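Side-chain contacts in D-aminopeptidase (Burkholderia sp. LK4, PDB 5TZB), which probably removes N-terminal beta-amino acid residues from peptides, as a beta-aminopeptidase of the Ntn-hydrolase type in peptidase family S58: residues Thr96-Ile101 against Gly298-Ala303; Thr108-Tyr113 against Ala128-Ala133; Glu226-Ala231 against Glu237-Val242. One frame throughout, in Å; residues are numbered along the deposited sequence. Where two conformers were deposited one is given.

Interactions 1 and 2 are neighbours in the fold, interaction 1 buried and interaction 2 partly buried, their centres about 16 Å apart. They meet where L302 CD2 of the 298-303 segment lies 3.5 Å from I111 CD1 of the 108-113 segment, so one leucine joins the two contacts through packing of adjacent sheets. In sequence, both interaction 2 and interaction 3 fall between the two segments of interaction 1. Interaction 3 stands apart, its centre about 30 Å from that of interaction 1 and about 40 Å from that of interaction 2, on the other side of the chain's centre from the latter. Interactions 1 and 2 reach the second subunit, interaction 3 the fourth. A bound calcium ion lies about 11 Å from the side chain of I101.

Interaction 1 (Thr96-Ile101 against Gly298-Ala303); sequences TGLEWI and GDIFLA
Helix 98-104 meets strand 298-305 in the layered alpha/beta core of this Ntn hydrolase, with L98 and I101 directed at I300 and L302. The two helix residues are three positions apart, and so project from one side of the first turn. I300 and L302, two apart on the strand, share a face, whereas F301 between them points to the other and packs on helix 272-289. Contact is made by methyl groups alone. CD1 of L98 approaches CG2 of I300 at 4.2 Å, the two side chains slanting across one another; the branch used by I300 is the one anti to its backbone N, while its CG1 arm lies beside that N. One turn on, CG2 of I101 reaches CD1 of L302, also at 4.2 Å. L302 gets there with CG anti to the backbone N (chi1 172°), which carries its branched end toward the helix. V86 of strand 82-88 touches L98, I101 and L302, and V144 touches both leucines. From the same helix start E99 makes a salt bridge to R102 of the second subunit, while G97 N bonds to D94 of that subunit. The four touching residues are buried and both methyl pairs sit at ordinary van der Waals separation. No polar atom takes part in the contact, so cohesion here is dispersive and hydrophobic.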
ATOM      1  N   THR C  96       2.366  17.460  -1.480  1.00 18.64           N
ATOM      2  CA  THR C  96       0.937  17.739  -1.310  1.00 16.91           C
ATOM      3  C   THR C  96       0.166  17.125  -2.470  1.00 15.05           C
ATOM      4  O   THR C  96       0.756  16.774  -3.494  1.00 14.85           O
ATOM      5  CB  THR C  96       0.634  19.263  -1.197  1.00 18.13           C
ATOM      6  OG1 THR C  96       1.016  19.936  -2.404  1.00 19.99           O
ATOM      7  CG2 THR C  96       1.401  19.862  -0.040  1.00 17.99           C
ATOM      8  N   GLY C  97      -1.132  16.906  -2.273  1.00 12.67           N
ATOM      9  CA  GLY C  97      -2.017  16.447  -3.339  1.00 15.92           C
ATOM     10  C   GLY C  97      -1.934  14.974  -3.697  1.00 16.58           C
ATOM     11  O   GLY C  97      -2.615  14.511  -4.615  1.00 16.48           O
ATOM     12  N   LEU C  98      -1.127  14.203  -2.972  1.00 17.52           N
ATOM     13  CA  LEU C  98      -0.928  12.814  -3.379  1.00 16.05           C
ATOM     14  C   LEU C  98      -2.029  11.859  -2.933  1.00 13.64           C
ATOM     15  O   LEU C  98      -2.211  10.800  -3.543  1.00 12.76           O
ATOM     16  CB  LEU C  98       0.416  12.289  -2.873  1.00 17.42           C
ATOM     17  CG  LEU C  98       1.684  12.937  -3.440  1.00 19.21           C
ATOM     18  CD1 LEU C  98       2.897  12.079  -3.119  1.00 19.35           C
ATOM     19  CD2 LEU C  98       1.564  13.180  -4.926  1.00 19.60           C
ATOM     20  N   GLU C  99      -2.761  12.189  -1.875  1.00 13.28           N
ATOM     21  CA  GLU C  99      -3.738  11.217  -1.373  1.00 13.33           C
ATOM     22  C   GLU C  99      -4.889  10.951  -2.340  1.00 12.60           C
ATOM     23  O   GLU C  99      -5.331   9.805  -2.465  1.00 12.14           O
ATOM     24  CB  GLU C  99      -4.294  11.646  -0.011  1.00 12.67           C
ATOM     25  CG  GLU C  99      -3.221  11.692   1.082  1.00 12.36           C
ATOM     26  CD  GLU C  99      -2.414  10.388   1.230  1.00 13.34           C
ATOM     27  OE1 GLU C  99      -2.932   9.257   0.998  1.00 11.32           O
ATOM     28  OE2 GLU C  99      -1.233  10.504   1.612  1.00 15.52           O
ATOM     29  N   TRP C 100      -5.366  11.983  -3.030  1.00 14.00           N
ATOM     30  CA  TRP C 100      -6.444  11.774  -4.003  1.00 14.42           C
ATOM     31  C   TRP C 100      -5.907  11.095  -5.256  1.00 14.79           C
ATOM     32  O   TRP C 100      -6.634  10.376  -5.918  1.00 15.39           O
ATOM     33  CB  TRP C 100      -7.124  13.091  -4.362  1.00 14.20           C
ATOM     34  CG  TRP C 100      -8.390  12.951  -5.232  1.00 14.78           C
ATOM     35  CD1 TRP C 100      -8.637  13.593  -6.419  1.00 14.87           C
ATOM     36  CD2 TRP C 100      -9.570  12.163  -4.956  1.00 14.59           C
ATOM     37  NE1 TRP C 100      -9.886  13.248  -6.899  1.00 14.66           N
ATOM     38  CE2 TRP C 100     -10.477  12.373  -6.022  1.00 14.79           C
ATOM     39  CE3 TRP C 100      -9.939  11.290  -3.926  1.00 14.03           C
ATOM     40  CZ2 TRP C 100     -11.742  11.757  -6.071  1.00 14.33           C
ATOM     41  CZ3 TRP C 100     -11.192  10.668  -3.982  1.00 14.53           C
ATOM     42  CH2 TRP C 100     -12.073  10.906  -5.054  1.00 14.24           C
ATOM     43  N   ILE C 101      -4.629  11.302  -5.573  1.00 15.88           N
ATOM     44  CA  ILE C 101      -4.018  10.534  -6.659  1.00 16.06           C
ATOM     45  C   ILE C 101      -3.990   9.045  -6.316  1.00 15.19           C
ATOM     46  O   ILE C 101      -4.288   8.208  -7.169  1.00 16.54           O
ATOM     47  CB  ILE C 101      -2.592  11.009  -6.983  1.00 17.64           C
ATOM     48  CG1 ILE C 101      -2.594  12.475  -7.401  1.00 19.35           C
ATOM     49  CG2 ILE C 101      -1.991  10.163  -8.099  1.00 16.51           C
ATOM     50  CD1 ILE C 101      -3.075  12.691  -8.800  1.00 21.04           C
ATOM     51  N   GLY C 298      14.588  11.480  -0.438  1.00 16.95           N
ATOM     52  CA  GLY C 298      13.166  11.474  -0.731  1.00 16.00           C
ATOM     53  C   GLY C 298      12.949  11.099  -2.181  1.00 17.17           C
ATOM     54  O   GLY C 298      13.014  11.953  -3.074  1.00 17.46           O
ATOM     55  N   ASP C 299      12.717   9.814  -2.425  1.00 16.62           N
ATOM     56  CA  ASP C 299      12.579   9.331  -3.792  1.00 17.00           C
ATOM     57  C   ASP C 299      11.104   9.065  -4.095  1.00 16.63           C
ATOM     58  O   ASP C 299      10.553   8.009  -3.768  1.00 16.42           O
ATOM     59  CB  ASP C 299      13.459   8.094  -4.005  1.00 16.12           C
ATOM     60  CG  ASP C 299      14.942   8.373  -3.689  1.00 16.42           C
ATOM     61  OD1 ASP C 299      15.361   9.558  -3.727  1.00 17.48           O
ATOM     62  OD2 ASP C 299      15.689   7.420  -3.388  1.00 16.12           O
ATOM     63  N   ILE C 300      10.465  10.064  -4.698  1.00 16.84           N
ATOM     64  CA  ILE C 300       9.015  10.059  -4.858  1.00 16.12           C
ATOM     65  C   ILE C 300       8.632  10.277  -6.315  1.00 14.80           C
ATOM     66  O   ILE C 300       9.076  11.247  -6.944  1.00 14.03           O
ATOM     67  CB  ILE C 300       8.378  11.138  -3.944  1.00 17.13           C
ATOM     68  CG1 ILE C 300       8.712  10.828  -2.482  1.00 18.05           C
ATOM     69  CG2 ILE C 300       6.875  11.257  -4.179  1.00 12.04           C
ATOM     70  CD1 ILE C 300       8.277  11.905  -1.487  1.00 17.60           C
ATOM     71  N   PHE C 301       7.819   9.368  -6.852  1.00 13.31           N
ATOM     72  CA  PHE C 301       7.555   9.327  -8.287  1.00 13.71           C
ATOM     73  C   PHE C 301       6.072   9.489  -8.637  1.00 14.14           C
ATOM     74  O   PHE C 301       5.203   8.879  -8.016  1.00 14.34           O
ATOM     75  CB  PHE C 301       8.052   8.001  -8.886  1.00 13.48           C
ATOM     76  CG  PHE C 301       9.416   7.572  -8.400  1.00 13.93           C
ATOM     77  CD1 PHE C 301      10.441   8.486  -8.229  1.00 13.79           C
ATOM     78  CD2 PHE C 301       9.665   6.226  -8.115  1.00 13.75           C
ATOM     79  CE1 PHE C 301      11.699   8.069  -7.771  1.00 12.45           C
ATOM     80  CE2 PHE C 301      10.922   5.807  -7.657  1.00 13.75           C
ATOM     81  CZ  PHE C 301      11.934   6.724  -7.494  1.00 12.68           C
ATOM     82  N   LEU C 302       5.804  10.286  -9.664  1.00 14.49           N
ATOM     83  CA  LEU C 302       4.452  10.523 -10.146  1.00 15.41           C
ATOM     84  C   LEU C 302       4.404  10.255 -11.629  1.00 15.64           C
ATOM     85  O   LEU C 302       5.324  10.627 -12.350  1.00 17.91           O
ATOM     86  CB  LEU C 302       4.013  11.959  -9.861  1.00 16.69           C
ATOM     87  CG  LEU C 302       2.695  12.473 -10.457  1.00 19.32           C
ATOM     88  CD1 LEU C 302       1.511  11.735  -9.901  1.00 20.41           C
ATOM     89  CD2 LEU C 302       2.562  13.953 -10.163  1.00 21.09           C
ATOM     90  N   ALA C 303       3.346   9.589 -12.069  1.00 14.13           N
ATOM     91  CA  ALA C 303       3.093   9.381 -13.486  1.00 13.79           C
ATOM     92  C   ALA C 303       1.662   9.797 -13.843  1.00 15.42           C
ATOM     93  O   ALA C 303       0.718   9.456 -13.132  1.00 14.61           O
ATOM     94  CB  ALA C 303       3.329   7.945 -13.860  1.00 12.07           C
TER

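Interaction 2 (Thr108-Tyr113 against Ala128-Ala133); sequences TTPIAY and ANEREA
T109, P110 and E130 meet between the start of strand 111-115 and the end of helix 119-129, two elements of a beta-alpha-beta unit that is completed by strand 144-148. The glutamate comes from the helix end as an extended arm, its CG beside the backbone N (chi1 -60°), and delivers its carboxylate to the loop that leads into the strand. T109 crosses this arm at about a right angle and presents its methyl group: CG2 lies 3.6 Å from E130 OE2, the closest approach between the two segments. P110 comes from the direction opposite to E130, with its ring carbon CD 4.1 Å from the same OE2. That oxygen thus rests against aliphatic carbon from two residues without a direct bond to either. At the other carboxylate oxygen the contacts are polar: E130 OE1 is hydrogen-bonded to Y139 OH and accepts a hydrogen bond from a water 2.8 Å away. The same water donates to T108 O, also at 2.8 Å, and so links the helix end to that loop where no direct hydrogen bond does. The T109 hydroxyl turns to other partners, weakly to V144 N and, with chi1 at 61°, to P110 O. OG1 donates to P110 O, 2.9 Å away, meeting the carbonyl at a C=O...donor angle of 134°.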
ATOM      1  N   THR C 108      -5.606  16.971 -11.205  1.00 17.57           N
ATOM      2  CA  THR C 108      -6.576  18.002 -11.545  1.00 18.32           C
ATOM      3  C   THR C 108      -5.966  19.395 -11.447  1.00 18.70           C
ATOM      4  O   THR C 108      -6.689  20.390 -11.487  1.00 20.33           O
ATOM      5  CB  THR C 108      -7.824  17.936 -10.607  1.00 16.00           C
ATOM      6  OG1 THR C 108      -7.420  18.152  -9.250  1.00 17.07           O
ATOM      7  CG2 THR C 108      -8.512  16.587 -10.712  1.00 14.82           C
ATOM      8  N   THR C 109      -4.645  19.455 -11.285  1.00 17.21           N
ATOM      9  CA  THR C 109      -3.924  20.702 -11.057  1.00 17.92           C
ATOM     10  C   THR C 109      -2.591  20.673 -11.789  1.00 17.85           C
ATOM     11  O   THR C 109      -2.189  19.626 -12.284  1.00 17.91           O
ATOM     12  CB  THR C 109      -3.621  20.943  -9.565  1.00 17.43           C
ATOM     13  OG1 THR C 109      -2.785  19.876  -9.079  1.00 16.99           O
ATOM     14  CG2 THR C 109      -4.910  21.021  -8.745  1.00 16.95           C
ATOM     15  N   PRO C 110      -1.888  21.813 -11.830  1.00 16.30           N
ATOM     16  CA  PRO C 110      -0.479  21.699 -12.212  1.00 15.59           C
ATOM     17  C   PRO C 110       0.316  20.935 -11.161  1.00 15.69           C
ATOM     18  O   PRO C 110      -0.159  20.705 -10.041  1.00 15.38           O
ATOM     19  CB  PRO C 110       0.013  23.147 -12.264  1.00 16.33           C
ATOM     20  CG  PRO C 110      -1.197  23.984 -12.281  1.00 17.98           C
ATOM     21  CD  PRO C 110      -2.313  23.218 -11.660  1.00 17.17           C
ATOM     22  N   ILE C 111       1.525  20.565 -11.549  1.00 15.24           N
ATOM     23  CA  ILE C 111       2.525  19.980 -10.681  1.00 17.38           C
ATOM     24  C   ILE C 111       3.652  20.969 -10.492  1.00 18.60           C
ATOM     25  O   ILE C 111       4.087  21.591 -11.455  1.00 19.61           O
ATOM     26  CB  ILE C 111       3.114  18.692 -11.281  1.00 17.11           C
ATOM     27  CG1 ILE C 111       2.012  17.662 -11.501  1.00 17.05           C
ATOM     28  CG2 ILE C 111       4.224  18.122 -10.391  1.00 15.48           C
ATOM     29  CD1 ILE C 111       2.420  16.558 -12.469  1.00 18.54           C
ATOM     30  N   ALA C 112       4.140  21.098  -9.265  1.00 19.16           N
ATOM     31  CA  ALA C 112       5.244  22.001  -9.004  1.00 19.04           C
ATOM     32  C   ALA C 112       6.350  21.301  -8.204  1.00 18.21           C
ATOM     33  O   ALA C 112       6.086  20.414  -7.386  1.00 16.10           O
ATOM     34  CB  ALA C 112       4.758  23.246  -8.295  1.00 19.36           C
ATOM     35  N   TYR C 113       7.593  21.655  -8.527  1.00 18.89           N
ATOM     36  CA  TYR C 113       8.774  21.257  -7.772  1.00 19.31           C
ATOM     37  C   TYR C 113       9.353  22.467  -7.047  1.00 21.48           C
ATOM     38  O   TYR C 113       9.468  23.530  -7.654  1.00 23.72           O
ATOM     39  CB  TYR C 113       9.866  20.705  -8.689  1.00 19.01           C
ATOM     40  CG  TYR C 113       9.580  19.446  -9.470  1.00 18.25           C
ATOM     41  CD1 TYR C 113       8.472  18.656  -9.214  1.00 18.13           C
ATOM     42  CD2 TYR C 113      10.458  19.042 -10.471  1.00 18.64           C
ATOM     43  CE1 TYR C 113       8.242  17.493  -9.949  1.00 18.34           C
ATOM     44  CE2 TYR C 113      10.241  17.893 -11.199  1.00 18.99           C
ATOM     45  CZ  TYR C 113       9.140  17.125 -10.939  1.00 19.74           C
ATOM     46  OH  TYR C 113       8.946  15.980 -11.677  1.00 22.06           O
ATOM     47  N   ALA C 128      -4.710  29.525  -4.840  1.00 23.70           N
ATOM     48  CA  ALA C 128      -5.163  30.881  -5.123  1.00 25.29           C
ATOM     49  C   ALA C 128      -5.274  31.125  -6.623  1.00 24.94           C
ATOM     50  O   ALA C 128      -6.159  31.851  -7.070  1.00 23.52           O
ATOM     51  CB  ALA C 128      -4.228  31.901  -4.496  1.00 25.49           C
ATOM     52  N   ASN C 129      -4.398  30.490  -7.395  1.00 25.56           N
ATOM     53  CA  ASN C 129      -4.386  30.672  -8.846  1.00 27.07           C
ATOM     54  C   ASN C 129      -5.658  30.171  -9.539  1.00 26.93           C
ATOM     55  O   ASN C 129      -5.967  30.581 -10.655  1.00 27.67           O
ATOM     56  CB  ASN C 129      -3.163  29.995  -9.463  1.00 26.71           C
ATOM     57  CG  ASN C 129      -2.991  30.351 -10.935  1.00 27.68           C
ATOM     58  OD1 ASN C 129      -2.885  31.527 -11.289  1.00 28.65           O
ATOM     59  ND2 ASN C 129      -2.931  29.339 -11.787  1.00 27.14           N
ATOM     60  N   GLU C 130      -6.375  29.263  -8.896  1.00 26.68           N
ATOM     61  CA  GLU C 130      -7.614  28.731  -9.468  1.00 27.50           C
ATOM     62  C   GLU C 130      -8.849  29.481  -8.964  1.00 28.50           C
ATOM     63  O   GLU C 130      -9.965  29.205  -9.396  1.00 28.68           O
ATOM     64  CB  GLU C 130      -7.759  27.235  -9.161  1.00 26.63           C
ATOM     65  CG  GLU C 130      -6.637  26.385  -9.720  1.00 26.71           C
ATOM     66  CD  GLU C 130      -6.962  24.901  -9.771  1.00 26.74           C
ATOM     67  OE1 GLU C 130      -8.082  24.485  -9.371  1.00 26.06           O
ATOM     68  OE2 GLU C 130      -6.077  24.143 -10.221  1.00 26.84           O
ATOM     69  N   ARG C 131      -8.656  30.429  -8.052  1.00 29.91           N
ATOM     70  CA  ARG C 131      -9.788  31.125  -7.444  1.00 31.86           C
ATOM     71  C   ARG C 131     -10.692  31.823  -8.473  1.00 32.85           C
ATOM     72  O   ARG C 131     -11.911  31.648  -8.443  1.00 32.32           O
ATOM     73  CB  ARG C 131      -9.308  32.158  -6.429  1.00 33.51           C
ATOM     74  CG  ARG C 131     -10.430  33.022  -5.888  1.00 35.38           C
ATOM     75  CD  ARG C 131      -9.964  33.876  -4.729  1.00 38.20           C
ATOM     76  NE  ARG C 131     -11.079  34.413  -3.949  1.00 40.28           N
ATOM     77  CZ  ARG C 131     -10.937  35.249  -2.924  1.00 41.89           C
ATOM     78  NH1 ARG C 131      -9.726  35.674  -2.577  1.00 42.79           N
ATOM     79  NH2 ARG C 131     -12.003  35.679  -2.261  1.00 42.09           N
ATOM     80  N   GLU C 132     -10.099  32.624  -9.358  1.00 34.22           N
ATOM     81  CA  GLU C 132     -10.873  33.387 -10.343  1.00 36.38           C
ATOM     82  C   GLU C 132     -11.706  32.489 -11.263  1.00 39.64           C
ATOM     83  O   GLU C 132     -12.853  32.817 -11.566  1.00 40.17           O
ATOM     84  CB  GLU C 132      -9.958  34.282 -11.185  1.00 35.84           C
ATOM     85  N   ALA C 133     -11.150  31.354 -11.684  1.00 43.23           N
ATOM     86  CA  ALA C 133     -11.857  30.476 -12.617  1.00 49.19           C
ATOM     87  C   ALA C 133     -12.918  29.626 -11.913  1.00 53.15           C
ATOM     88  O   ALA C 133     -13.711  28.953 -12.566  1.00 53.67           O
ATOM     89  CB  ALA C 133     -10.872  29.584 -13.366  1.00 50.03           C
TER
HETATM   90  O   HOH W   1      -8.252  21.698  -9.547  1.00 15.39           O

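Interaction 3 (Glu226-Ala231 against Glu237-Val242); sequences EMLRVA and EVLRHV
The backbones come closest at E226 and E237, whose CA atoms are 4.8 Å apart, and the second segment then folds through a type I beta turn from L239 to V242. Both segments belong to the long excursion between strands 213-220 and 260-266, and neither forms a regular strand. E226 O and E237 N face each other at 3.7 Å without a hydrogen bond; a backbone bond between L228 and G236 nearby holds the two arms of the excursion together. CG of E237 lies 3.8 Å from the same E226 O, while the extended chain beyond it carries the carboxylate on to a salt bridge with R29 of the fourth subunit. R240 bends at chi3 (-110°), bringing NH1 back to 3.6 Å from CB of E226, an oblique approach. One face of its guanidinium lies over CA of E237, offset toward the rim of the group. The E226 chain turns at chi2 (-87°), and its OE2 remains 5.1 Å from R240 NH1. Deeper in, L228 and L239 touch through methyl groups, CD2 of the former 4.2 Å from CD1 of the latter. L228 also packs on L353 of helix 331-355, and L239 on F194. R225 NH1 is hydrogen-bonded to the carbonyl oxygens of L239 and V242, the first and last residues of the turn. The contact therefore sets a buried leucine pair beside a charged edge that faces the fourth subunit, where E226 and R240 may attract each other electrostatically without forming a salt bridge.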
ATOM      1  N   GLU C 226      30.938   7.840  -5.852  1.00 23.96           N
ATOM      2  CA  GLU C 226      31.426   6.577  -6.427  1.00 25.20           C
ATOM      3  C   GLU C 226      30.350   5.754  -7.119  1.00 23.07           C
ATOM      4  O   GLU C 226      30.671   4.921  -7.953  1.00 21.55           O
ATOM      5  CB  GLU C 226      32.140   5.696  -5.388  1.00 27.89           C
ATOM      6  CG  GLU C 226      31.405   5.491  -4.083  1.00 31.10           C
ATOM      7  CD  GLU C 226      31.682   6.580  -3.058  1.00 33.81           C
ATOM      8  OE1 GLU C 226      31.803   7.770  -3.432  1.00 33.42           O
ATOM      9  OE2 GLU C 226      31.758   6.233  -1.860  1.00 35.78           O
ATOM     10  N   MET C 227      29.088   5.943  -6.733  1.00 23.08           N
ATOM     11  CA  MET C 227      27.992   5.133  -7.263  1.00 23.12           C
ATOM     12  C   MET C 227      27.518   5.582  -8.652  1.00 23.16           C
ATOM     13  O   MET C 227      26.682   4.909  -9.261  1.00 22.12           O
ATOM     14  CB  MET C 227      26.786   5.145  -6.307  1.00 23.38           C
ATOM     15  CG  MET C 227      27.004   4.393  -5.005  1.00 24.35           C
ATOM     16  SD  MET C 227      27.236   2.622  -5.165  1.00 76.91           S
ATOM     17  CE  MET C 227      27.475   2.180  -3.440  1.00 58.79           C
ATOM     18  N   LEU C 228      27.984   6.740  -9.125  1.00 23.48           N
ATOM     19  CA  LEU C 228      27.529   7.273 -10.417  1.00 24.49           C
ATOM     20  C   LEU C 228      27.786   6.301 -11.583  1.00 25.78           C
ATOM     21  O   LEU C 228      28.906   5.812 -11.754  1.00 25.09           O
ATOM     22  CB  LEU C 228      28.211   8.609 -10.716  1.00 23.83           C
ATOM     23  CG  LEU C 228      27.869   9.250 -12.067  1.00 23.22           C
ATOM     24  CD1 LEU C 228      26.371   9.552 -12.227  1.00 21.67           C
ATOM     25  CD2 LEU C 228      28.730  10.490 -12.329  1.00 23.58           C
ATOM     26  N   ARG C 229      26.744   6.006 -12.361  1.00 26.22           N
ATOM     27  CA  ARG C 229      26.899   5.188 -13.562  0.53 27.59           C
ATOM     28  C   ARG C 229      26.187   5.849 -14.744  1.00 27.06           C
ATOM     29  O   ARG C 229      25.058   6.317 -14.619  1.00 27.82           O
ATOM     30  CB  ARG C 229      26.370   3.759 -13.344  0.53 27.94           C
ATOM     31  CG  ARG C 229      26.930   3.042 -12.110  0.53 29.01           C
ATOM     32  CD  ARG C 229      26.920   1.507 -12.243  0.53 29.50           C
ATOM     33  NE  ARG C 229      25.660   0.993 -12.781  0.53 29.35           N
ATOM     34  CZ  ARG C 229      25.274  -0.282 -12.734  0.53 29.30           C
ATOM     35  NH1 ARG C 229      26.030  -1.197 -12.144  0.53 29.87           N
ATOM     36  NH2 ARG C 229      24.116  -0.640 -13.271  0.53 28.90           N
ATOM     37  N   VAL C 230      26.866   5.902 -15.888  1.00 25.82           N
ATOM     38  CA  VAL C 230      26.336   6.550 -17.088  1.00 24.61           C
ATOM     39  C   VAL C 230      26.281   5.562 -18.241  1.00 23.86           C
ATOM     40  O   VAL C 230      27.323   5.058 -18.681  1.00 23.05           O
ATOM     41  CB  VAL C 230      27.192   7.775 -17.504  1.00 29.79           C
ATOM     42  CG1 VAL C 230      26.692   8.362 -18.822  1.00 30.06           C
ATOM     43  CG2 VAL C 230      27.169   8.826 -16.417  1.00 29.01           C
ATOM     44  N   ALA C 231      25.073   5.311 -18.737  1.00 23.37           N
ATOM     45  CA  ALA C 231      24.814   4.259 -19.724  1.00 24.29           C
ATOM     46  C   ALA C 231      25.349   2.929 -19.205  1.00 25.34           C
ATOM     47  O   ALA C 231      25.849   2.108 -19.978  1.00 25.96           O
ATOM     48  CB  ALA C 231      25.427   4.592 -21.072  1.00 23.34           C
ATOM     49  N   GLU C 237      33.459   5.620 -10.220  1.00 27.99           N
ATOM     50  CA  GLU C 237      34.622   5.006  -9.590  1.00 29.61           C
ATOM     51  C   GLU C 237      35.931   5.677 -10.011  1.00 31.21           C
ATOM     52  O   GLU C 237      36.911   5.644  -9.270  1.00 31.71           O
ATOM     53  CB  GLU C 237      34.670   3.516  -9.921  1.00 30.53           C
ATOM     54  CG  GLU C 237      33.509   2.720  -9.328  1.00 31.41           C
ATOM     55  CD  GLU C 237      33.597   1.224  -9.613  1.00 33.09           C
ATOM     56  OE1 GLU C 237      34.631   0.765 -10.147  1.00 34.45           O
ATOM     57  OE2 GLU C 237      32.640   0.501  -9.274  1.00 33.43           O
ATOM     58  N   VAL C 238      35.945   6.305 -11.182  1.00 31.56           N
ATOM     59  CA  VAL C 238      37.147   7.012 -11.626  1.00 34.17           C
ATOM     60  C   VAL C 238      36.968   8.534 -11.523  1.00 34.60           C
ATOM     61  O   VAL C 238      37.700   9.299 -12.160  1.00 35.47           O
ATOM     62  CB  VAL C 238      37.536   6.642 -13.087  1.00 25.09           C
ATOM     63  CG1 VAL C 238      37.848   5.158 -13.194  1.00 25.43           C
ATOM     64  CG2 VAL C 238      36.430   7.018 -14.049  1.00 23.75           C
ATOM     65  N   LEU C 239      35.997   8.966 -10.717  1.00 33.33           N
ATOM     66  CA  LEU C 239      35.758  10.393 -10.516  1.00 32.80           C
ATOM     67  C   LEU C 239      35.799  10.775  -9.036  1.00 32.30           C
ATOM     68  O   LEU C 239      35.345  11.854  -8.654  1.00 31.03           O
ATOM     69  CB  LEU C 239      34.408  10.799 -11.124  1.00 32.15           C
ATOM     70  CG  LEU C 239      34.272  10.844 -12.649  1.00 32.55           C
ATOM     71  CD1 LEU C 239      32.845  11.172 -13.031  1.00 32.21           C
ATOM     72  CD2 LEU C 239      35.230  11.862 -13.272  1.00 33.87           C
ATOM     73  N   ARG C 240      36.323   9.886  -8.199  1.00 33.63           N
ATOM     74  CA  ARG C 240      36.403  10.176  -6.772  1.00 35.16           C
ATOM     75  C   ARG C 240      37.326  11.341  -6.423  1.00 35.11           C
ATOM     76  O   ARG C 240      37.136  11.979  -5.392  1.00 35.37           O
ATOM     77  CB  ARG C 240      36.819   8.938  -5.975  1.00 37.33           C
ATOM     78  CG  ARG C 240      35.830   7.786  -6.058  1.00 39.16           C
ATOM     79  CD  ARG C 240      36.272   6.658  -5.147  1.00 41.70           C
ATOM     80  NE  ARG C 240      36.729   5.498  -5.899  1.00 44.16           N
ATOM     81  CZ  ARG C 240      36.234   4.274  -5.751  1.00 45.24           C
ATOM     82  NH1 ARG C 240      35.284   4.039  -4.852  1.00 44.47           N
ATOM     83  NH2 ARG C 240      36.711   3.277  -6.487  1.00 46.41           N
ATOM     84  N   HIS C 241      38.307  11.625  -7.272  1.00 34.59           N
ATOM     85  CA  HIS C 241      39.321  12.639  -6.957  1.00 36.02           C
ATOM     86  C   HIS C 241      38.771  14.072  -6.979  1.00 36.05           C
ATOM     87  O   HIS C 241      39.317  14.965  -6.331  1.00 37.04           O
ATOM     88  CB  HIS C 241      40.489  12.527  -7.949  1.00 36.69           C
ATOM     89  CG  HIS C 241      40.074  12.706  -9.374  1.00 37.47           C
ATOM     90  ND1 HIS C 241      39.449  11.709 -10.096  1.00 38.00           N
ATOM     91  CD2 HIS C 241      40.180  13.766 -10.209  1.00 37.93           C
ATOM     92  CE1 HIS C 241      39.184  12.150 -11.315  1.00 38.09           C
ATOM     93  NE2 HIS C 241      39.618  13.396 -11.409  1.00 38.47           N
ATOM     94  N   VAL C 242      37.708  14.292  -7.740  1.00 34.47           N
ATOM     95  CA  VAL C 242      37.129  15.624  -7.874  1.00 34.18           C
ATOM     96  C   VAL C 242      36.554  16.086  -6.527  1.00 32.83           C
ATOM     97  O   VAL C 242      35.929  15.296  -5.812  1.00 32.32           O
ATOM     98  CB  VAL C 242      36.035  15.655  -8.978  1.00 29.21           C
ATOM     99  CG1 VAL C 242      35.453  17.044  -9.125  1.00 29.06           C
ATOM    100  CG2 VAL C 242      36.625  15.226 -10.311  1.00 30.00           C
TER